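Local structure of protein bvu-3222 (Bacteroides vulgatus ATCC 8482, 3FYF) at residues D53-R58 with R63-N68; F48-D53 with A145-N150. The protein is of unknown function but is probably a periplasmic protein of the DUF4251 family, built as an antiparallel beta structure with a long helical N-terminal extension. All coordinates share one frame; numbering follows the deposited sequence.

The two contacts use the chain before (contact 2) and after (contact 1) the corner at Asp53, a residue common to both ranges, yet they differ in place and chemistry. Contact 2 is core: aliphatic side chains of 48-53 and 145-150 meet inside the curled sheet, one methyl also against a backbone carbonyl. Contact 1, partly buried, is the short hairpin that follows the corner, held by backbone hydrogen bonds and bordered by a carboxylate, an amide and a ring that reach the second subunit. Strand 158-166 ties them together, pairing with 48-52, 54-57 and 144-151; its Asn161 bonds Asn54 of contact 1 through ND2 and Ser146 of contact 2 through OD1. They touch where Ser67 and Val65 pack on Ala52.

Contact 1: residues D53-R58 with R63-N68; sequences DNVVFR and RFVSSN
Phe64 lies alongside Asp53 and Asn54, all three side chains pointing the same way. Its CB sits 4.1 Å from Asp53 O; CG then turns anti to its own carbonyl carbon (chi1 -76°), which brings one ring edge to Asp53 and Asn54. There CD1 packs 3.7 Å from Asn54 CB, and CE1 meets Asp53 OD2 at 3.3 Å, the oxygen lying in the ring plane, where the slightly positive ring hydrogens probably make a favourable neighbour for the carboxylate. CE1 also passes 3.8 Å from Asn54 ND2, the amide standing steeply (79°) to the ring. That ND2 donates to Asp53 OD2 (3.2 Å, 163° at the hydrogen), while Asn54 OD1 takes ND2 of Asn161. An alanine in place of Asp53 would probably leave Asn54 ND2 without this acceptor and the edge of Phe64 without its carboxylate neighbour. The backbones form an antiparallel ladder: Val55 and Arg63 exchange two hydrogen bonds, N to O 3.0 Å each way, and Val65 N reaches Asp53 O at 2.8 Å. Asn54 and Phe64 form the non-hydrogen-bonded pair beside Val55 and Arg63. The hairpin of strands 54-57 and 62-64 adds to strand 158-166, where Asp53 and Asn54 both oppose Asn161 in a classic beta bulge, and the Phe64 ring packs against Tyr163 of the second subunit.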
loop_
_atom_site.group_PDB
_atom_site.type_symbol
_atom_site.label_atom_id
_atom_site.label_comp_id
_atom_site.label_asym_id
_atom_site.label_seq_id
_atom_site.Cartn_x
_atom_site.Cartn_y
_atom_site.Cartn_z
ATOM N N ASP B 53 6.797 -1.752 3.731
ATOM C CA ASP B 53 6.341 -2.801 2.840
ATOM C C ASP B 53 6.331 -2.306 1.393
ATOM O O ASP B 53 6.747 -3.023 0.479
ATOM C CB ASP B 53 4.946 -3.248 3.250
ATOM C CG ASP B 53 4.349 -4.229 2.275
ATOM O OD1 ASP B 53 4.848 -5.374 2.202
ATOM O OD2 ASP B 53 3.387 -3.849 1.576
ATOM N N ASN B 54 5.848 -1.082 1.181
ATOM C CA ASN B 54 5.914 -0.469 -0.143
ATOM C C ASN B 54 6.228 1.023 -0.096
ATOM O O ASN B 54 6.106 1.656 0.941
ATOM C CB ASN B 54 4.629 -0.734 -0.949
ATOM C CG ASN B 54 3.403 -0.137 -0.309
ATOM O OD1 ASN B 54 3.066 1.027 -0.542
ATOM N ND2 ASN B 54 2.711 -0.936 0.487
ATOM N N VAL B 55 6.627 1.566 -1.238
ATOM C CA VAL B 55 7.010 2.960 -1.347
ATOM C C VAL B 55 6.268 3.538 -2.537
ATOM O O VAL B 55 6.189 2.887 -3.571
ATOM C CB VAL B 55 8.563 3.115 -1.497
ATOM C CG1 VAL B 55 8.946 4.506 -1.933
ATOM C CG2 VAL B 55 9.269 2.756 -0.181
ATOM N N VAL B 56 5.693 4.731 -2.357
ATOM C CA VAL B 56 4.977 5.464 -3.413
ATOM C C VAL B 56 5.689 6.797 -3.689
ATOM O O VAL B 56 5.950 7.574 -2.774
ATOM C CB VAL B 56 3.467 5.705 -3.051
ATOM C CG1 VAL B 56 2.719 6.383 -4.194
ATOM C CG2 VAL B 56 2.775 4.387 -2.692
ATOM N N PHE B 57 5.993 7.040 -4.958
ATOM C CA PHE B 57 6.724 8.227 -5.394
ATOM C C PHE B 57 5.751 9.279 -5.894
ATOM O O PHE B 57 4.569 8.980 -6.101
ATOM C CB PHE B 57 7.735 7.844 -6.487
ATOM C CG PHE B 57 8.721 6.790 -6.048
ATOM C CD1 PHE B 57 9.918 7.156 -5.435
ATOM C CD2 PHE B 57 8.441 5.435 -6.225
ATOM C CE1 PHE B 57 10.824 6.193 -5.019
ATOM C CE2 PHE B 57 9.332 4.463 -5.801
ATOM C CZ PHE B 57 10.528 4.840 -5.203
ATOM N N ARG B 58 6.236 10.506 -6.088
ATOM C CA ARG B 58 5.369 11.622 -6.495
ATOM C C ARG B 58 4.885 11.511 -7.946
ATOM O O ARG B 58 3.921 12.170 -8.337
ATOM C CB ARG B 58 6.033 12.989 -6.239
ATOM C CG ARG B 58 7.232 13.320 -7.127
ATOM C CD ARG B 58 7.531 14.824 -7.091
ATOM N NE ARG B 58 6.707 15.576 -8.040
ATOM C CZ ARG B 58 7.182 16.289 -9.062
ATOM N NH1 ARG B 58 6.344 16.931 -9.868
ATOM N NH2 ARG B 58 8.491 16.375 -9.279
ATOM N N ARG B 63 6.229 0.617 -5.555
ATOM C CA ARG B 63 7.006 -0.602 -5.596
ATOM C C ARG B 63 6.953 -1.281 -4.240
ATOM O O ARG B 63 7.117 -0.623 -3.210
ATOM C CB ARG B 63 8.452 -0.293 -5.973
ATOM C CG ARG B 63 8.981 -1.144 -7.114
ATOM C CD ARG B 63 9.737 -2.348 -6.623
ATOM N NE ARG B 63 10.287 -3.129 -7.727
ATOM C CZ ARG B 63 10.518 -4.435 -7.668
ATOM N NH1 ARG B 63 11.027 -5.063 -8.717
ATOM N NH2 ARG B 63 10.233 -5.116 -6.562
ATOM N N PHE B 64 6.703 -2.589 -4.245
ATOM C CA PHE B 64 6.836 -3.404 -3.032
ATOM C C PHE B 64 8.307 -3.600 -2.723
ATOM O O PHE B 64 9.141 -3.676 -3.624
ATOM C CB PHE B 64 6.101 -4.744 -3.152
ATOM C CG PHE B 64 4.625 -4.615 -3.003
ATOM C CD1 PHE B 64 4.071 -4.284 -1.773
ATOM C CD2 PHE B 64 3.787 -4.763 -4.089
ATOM C CE1 PHE B 64 2.712 -4.130 -1.632
ATOM C CE2 PHE B 64 2.417 -4.615 -3.946
ATOM C CZ PHE B 64 1.883 -4.294 -2.717
ATOM N N VAL B 65 8.620 -3.677 -1.437
ATOM C CA VAL B 65 9.968 -3.394 -0.994
ATOM C C VAL B 65 10.359 -4.200 0.248
ATOM O O VAL B 65 9.493 -4.687 0.975
ATOM C CB VAL B 65 10.101 -1.841 -0.830
ATOM C CG1 VAL B 65 10.390 -1.402 0.603
ATOM C CG2 VAL B 65 11.047 -1.263 -1.862
ATOM N N SER B 66 11.661 -4.385 0.456
ATOM C CA SER B 66 12.152 -4.985 1.697
ATOM C C SER B 66 12.353 -3.919 2.770
ATOM O O SER B 66 12.907 -2.858 2.501
ATOM C CB SER B 66 13.459 -5.742 1.462
ATOM O OG SER B 66 14.076 -6.068 2.700
ATOM N N SER B 67 11.922 -4.227 3.991
ATOM C CA SER B 67 12.007 -3.292 5.118
ATOM C C SER B 67 13.397 -3.173 5.753
ATOM O O SER B 67 13.620 -2.310 6.608
ATOM C CB SER B 67 10.975 -3.659 6.183
ATOM O OG SER B 67 11.078 -5.015 6.566
ATOM N N ASN B 68 14.322 -4.039 5.333
ATOM C CA ASN B 68 15.723 -3.964 5.756
ATOM C C ASN B 68 16.445 -2.751 5.179
ATOM O O ASN B 68 17.335 -2.190 5.822
ATOM C CB ASN B 68 16.482 -5.240 5.366
ATOM C CG ASN B 68 16.260 -6.388 6.346
ATOM O OD1 ASN B 68 15.611 -6.233 7.385
ATOM N ND2 ASN B 68 16.809 -7.551 6.013
#

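Contact 2: residues F48-D53 with A145-N150; sequences FVLEAD and ASVTIN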
loop_
_atom_site.group_PDB
_atom_site.type_symbol
_atom_site.label_atom_id
_atom_site.label_comp_id
_atom_site.label_asym_id
_atom_site.label_seq_id
_atom_site.Cartn_x
_atom_site.Cartn_y
_atom_site.Cartn_z
ATOM N N PHE B 48 11.014 4.118 17.909
ATOM C CA PHE B 48 10.233 3.366 16.923
ATOM C C PHE B 48 10.890 3.272 15.556
ATOM O O PHE B 48 11.812 4.022 15.223
ATOM C CB PHE B 48 8.820 3.958 16.761
ATOM C CG PHE B 48 8.799 5.374 16.239
ATOM C CD1 PHE B 48 8.817 5.631 14.866
ATOM C CD2 PHE B 48 8.736 6.446 17.118
ATOM C CE1 PHE B 48 8.801 6.930 14.386
ATOM C CE2 PHE B 48 8.710 7.745 16.648
ATOM C CZ PHE B 48 8.741 7.986 15.276
ATOM N N VAL B 49 10.374 2.346 14.759
ATOM C CA VAL B 49 10.771 2.216 13.364
ATOM C C VAL B 49 9.536 1.866 12.529
ATOM O O VAL B 49 8.684 1.085 12.963
ATOM C CB VAL B 49 11.960 1.201 13.204
ATOM C CG1 VAL B 49 11.844 0.122 14.215
ATOM C CG2 VAL B 49 12.080 0.616 11.792
ATOM N N LEU B 50 9.408 2.496 11.368
ATOM C CA LEU B 50 8.439 2.038 10.390
ATOM C C LEU B 50 9.148 1.170 9.367
ATOM O O LEU B 50 9.998 1.645 8.623
ATOM C CB LEU B 50 7.686 3.187 9.708
ATOM C CG LEU B 50 6.585 2.605 8.799
ATOM C CD1 LEU B 50 5.248 3.185 9.134
ATOM C CD2 LEU B 50 6.874 2.696 7.292
ATOM N N GLU B 51 8.768 -0.100 9.345
ATOM C CA GLU B 51 9.319 -1.083 8.425
ATOM C C GLU B 51 8.505 -1.065 7.131
ATOM O O GLU B 51 7.372 -1.553 7.105
ATOM C CB GLU B 51 9.255 -2.466 9.079
ATOM C CG GLU B 51 10.007 -2.579 10.416
ATOM C CD GLU B 51 9.854 -3.938 11.075
ATOM O OE1 GLU B 51 10.717 -4.299 11.904
ATOM O OE2 GLU B 51 8.864 -4.645 10.776
ATOM N N ALA B 52 9.078 -0.500 6.068
ATOM C CA ALA B 52 8.347 -0.281 4.820
ATOM C C ALA B 52 8.075 -1.565 4.048
ATOM O O ALA B 52 8.991 -2.356 3.756
ATOM C CB ALA B 52 9.072 0.707 3.933
ATOM N N ASP B 53 6.797 -1.752 3.731
ATOM C CA ASP B 53 6.341 -2.801 2.840
ATOM C C ASP B 53 6.331 -2.306 1.393
ATOM O O ASP B 53 6.747 -3.023 0.479
ATOM C CB ASP B 53 4.946 -3.248 3.250
ATOM C CG ASP B 53 4.349 -4.229 2.275
ATOM O OD1 ASP B 53 4.848 -5.374 2.202
ATOM O OD2 ASP B 53 3.387 -3.849 1.576
ATOM N N ALA B 145 0.910 1.789 9.164
ATOM C CA ALA B 145 1.147 3.222 9.126
ATOM C C ALA B 145 1.774 3.671 7.825
ATOM O O ALA B 145 2.468 2.901 7.162
ATOM C CB ALA B 145 1.997 3.658 10.323
ATOM N N SER B 146 1.507 4.932 7.483
ATOM C CA SER B 146 2.011 5.579 6.285
ATOM C C SER B 146 2.906 6.761 6.669
ATOM O O SER B 146 2.515 7.607 7.475
ATOM C CB SER B 146 0.838 6.103 5.468
ATOM O OG SER B 146 1.245 6.376 4.143
ATOM N N VAL B 147 4.092 6.827 6.079
ATOM C CA VAL B 147 5.065 7.886 6.386
ATOM C C VAL B 147 5.341 8.706 5.140
ATOM O O VAL B 147 5.883 8.179 4.181
ATOM C CB VAL B 147 6.421 7.302 6.848
ATOM C CG1 VAL B 147 7.363 8.408 7.258
ATOM C CG2 VAL B 147 6.237 6.370 7.994
ATOM N N THR B 148 4.987 9.991 5.150
ATOM C CA THR B 148 5.277 10.862 4.007
ATOM C C THR B 148 6.477 11.771 4.327
ATOM O O THR B 148 6.507 12.438 5.363
ATOM C CB THR B 148 4.029 11.678 3.570
ATOM O OG1 THR B 148 2.947 10.786 3.266
ATOM C CG2 THR B 148 4.311 12.503 2.330
ATOM N N ILE B 149 7.458 11.772 3.428
ATOM C CA ILE B 149 8.703 12.513 3.596
ATOM C C ILE B 149 8.812 13.684 2.603
ATOM O O ILE B 149 8.658 13.510 1.395
ATOM C CB ILE B 149 9.926 11.563 3.469
ATOM C CG1 ILE B 149 9.862 10.475 4.550
ATOM C CG2 ILE B 149 11.243 12.334 3.574
ATOM C CD1 ILE B 149 10.333 9.112 4.076
ATOM N N ASN B 150 9.073 14.871 3.141
ATOM C CA ASN B 150 9.287 16.090 2.361
ATOM C C ASN B 150 10.736 16.614 2.539
ATOM O O ASN B 150 11.032 17.277 3.527
ATOM C CB ASN B 150 8.251 17.136 2.806
ATOM C CG ASN B 150 8.368 18.466 2.063
ATOM O OD1 ASN B 150 9.330 18.727 1.338
ATOM N ND2 ASN B 150 7.368 19.318 2.249
#
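Leu50 reaches across to Ala145 and Val147, and apolar packing carries most of the contact. Its CD1 does most of the touching: it lies 3.5 Å from Ala145 CB, tighter than usual for two carbons, and equally close to Val147 CG2, so that the methyl is wedged between the two side chains. The same CD1 rests 3.4 Å from Ala145 O, a van der Waals approach of a methyl to a carbonyl. The second branch, CD2, runs past the same Val147 methyl at 3.8 Å, and CB and CG of Leu50 also stay within 3.9 Å of it. The two side chains pass flank to flank, each pointing toward the other's strand. With CG of Leu50 anti to the backbone N (chi1 -174°), the branched end is carried toward 145-150. On the valine, CG2 is the methyl beside the backbone N, and it is this branch that faces the leucine.

Strands 48-52 and 145-150 run almost at right angles, 94° between their directions, with their axes 8.4 Å apart at the closest. They are not paired with each other: both flank strand 158-166 in the antiparallel sheet, which curls round until it closes on itself as a barrel of eight strands, and Leu50 and Val147 point into its interior. Val72, Val134 and Ile136 pack around Val147 there, while the ring of Phe48 meets Tyr121 edge-to-face.

Hydrogen bonds lie in the backbone and on the other side of the strands. Leu50 is hydrogen-bonded through its backbone to Val72, and Glu51 likewise to Tyr163. Ser146, whose side chain leaves its strand away from Leu50, is hydrogen-bonded from OG to OD1 of Asn161, and Thr148 OG1 pairs with Thr159 OG1.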